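Avidin/streptavidin (Shewanella denitrificans, PDB 3SZI) probably binds biotin, as a dimeric member of the avidin family built on a single closed beta barrel. Local coordinates at residues A[88-93]-A[116-121]. Numbering follows the deposited sequence. Where two conformers were deposited one is given.
Sequences GGQGKI and VFSQTS
Ile93 and Phe117 face each other as an antiparallel hydrogen-bonded pair. Phe117 N donates to Ile93 O at 2.8 Å, and Ile93 N returns a bond to Phe117 O at 2.9 Å. Both side chains lie on the same buried face, where Ile93 CB lies 4.3 Å from Phe117 CB. Phe117 CG stands anti to its carbonyl carbon (chi1 -63°), which sets the ring with its edge near Ile93 O; Phe117 CD1 is 3.6 Å from that oxygen. Trp13 of strand 12-15 touches both side chains, so this is the tightly packed part. Gln119 N donates a hydrogen bond to Gly91 O at 3.1 Å, further along the strands.

The other face is looser and partly exposed. It carries the non-hydrogen-bonded pair Lys92 and Ser118. The Lys92 chain bends at chi3 (81°) and lays CE 3.6 Å from Val116 CG1, an aliphatic contact. Gln90 precedes the strand, and the end of its side chain comes close to Ser118, in one of that residue's two conformers. An alanine here would probably take away the polar end that comes close to Ser118 and leave this edge of the hairpin less covered.

Lys92 and Ser118 also bond through their backbones to Ile85 and Val14, in the flanking strands. Strands 91-101 and 111-120 form the last hairpin of the eight-stranded antiparallel barrel, the avidin fold.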
# COMPACT_ATOMS: atom_id res chain seq x y z
N GLY A 88 23.22 13.38 5.47
CA GLY A 88 24.58 13.38 4.93
C GLY A 88 24.64 13.79 3.47
O GLY A 88 25.64 13.54 2.78
N GLY A 89 23.59 14.42 2.97
CA GLY A 89 23.51 14.68 1.54
C GLY A 89 23.42 13.31 0.90
O GLY A 89 24.36 12.82 0.28
N GLN A 90 22.29 12.66 1.13
CA GLN A 90 22.00 11.33 0.59
C GLN A 90 20.55 11.09 0.99
O GLN A 90 20.16 11.33 2.14
CB GLN A 90 22.89 10.28 1.25
CG GLN A 90 23.03 8.96 0.49
CD GLN A 90 22.36 7.78 1.19
OE1 GLN A 90 21.37 7.23 0.69
NE2 GLN A 90 22.92 7.36 2.33
N GLY A 91 19.76 10.65 0.02
CA GLY A 91 18.35 10.33 0.27
C GLY A 91 18.18 8.88 0.69
O GLY A 91 18.89 7.98 0.22
N LYS A 92 17.26 8.66 1.61
CA LYS A 92 16.90 7.32 2.08
C LYS A 92 15.39 7.28 2.19
O LYS A 92 14.75 8.32 2.36
CB LYS A 92 17.51 7.06 3.48
CG LYS A 92 19.02 6.75 3.49
CD LYS A 92 19.60 6.77 4.91
CE LYS A 92 19.36 5.49 5.69
NZ LYS A 92 19.89 5.59 7.12
N ILE A 93 14.80 6.09 2.05
CA ILE A 93 13.39 5.89 2.38
C ILE A 93 13.34 4.86 3.50
O ILE A 93 13.84 3.74 3.35
CB ILE A 93 12.56 5.41 1.17
CG1 ILE A 93 12.67 6.40 0.01
CG2 ILE A 93 11.10 5.20 1.59
CD1 ILE A 93 11.96 5.94 -1.30
N VAL A 116 14.87 -0.40 5.07
CA VAL A 116 15.38 0.95 4.81
C VAL A 116 16.09 0.92 3.47
O VAL A 116 16.84 -0.02 3.19
CB VAL A 116 16.33 1.41 5.92
CG1 VAL A 116 16.91 2.83 5.62
CG2 VAL A 116 15.58 1.40 7.24
N PHE A 117 15.84 1.94 2.65
CA PHE A 117 16.38 1.99 1.30
C PHE A 117 17.30 3.19 1.14
O PHE A 117 16.99 4.28 1.66
CB PHE A 117 15.25 2.16 0.26
CG PHE A 117 14.26 1.02 0.20
CD1 PHE A 117 13.23 0.91 1.13
CD2 PHE A 117 14.35 0.07 -0.80
CE1 PHE A 117 12.30 -0.17 1.05
CE2 PHE A 117 13.43 -0.98 -0.90
CZ PHE A 117 12.42 -1.10 0.03
N SER A 118 18.40 3.00 0.42
CA SER A 118 19.29 4.11 0.05
C SER A 118 19.15 4.42 -1.43
O SER A 118 18.86 3.55 -2.23
CB SER A 118 20.75 3.75 0.34
OG SER A 118 21.61 4.84 0.02
N GLN A 119 19.38 5.68 -1.80
CA GLN A 119 19.29 5.98 -3.23
C GLN A 119 20.42 5.27 -3.98
O GLN A 119 21.51 5.00 -3.47
CB GLN A 119 19.15 7.48 -3.61
CG GLN A 119 18.02 7.66 -4.69
CD GLN A 119 18.18 8.79 -5.71
OE1 GLN A 119 17.58 9.87 -5.58
NE2 GLN A 119 18.93 8.53 -6.77
N THR A 120 20.11 4.88 -5.21
CA THR A 120 21.08 4.14 -6.03
C THR A 120 20.93 4.43 -7.53
O THR A 120 19.88 4.87 -8.00
CB THR A 120 20.95 2.61 -5.77
OG1 THR A 120 22.06 1.94 -6.36
CG2 THR A 120 19.66 2.04 -6.37
N SER A 121 22.02 4.20 -8.26
CA SER A 121 22.02 4.30 -9.72
C SER A 121 23.22 3.53 -10.23
O SER A 121 24.16 3.25 -9.46
CB SER A 121 22.09 5.77 -10.17
OG SER A 121 23.37 6.30 -9.93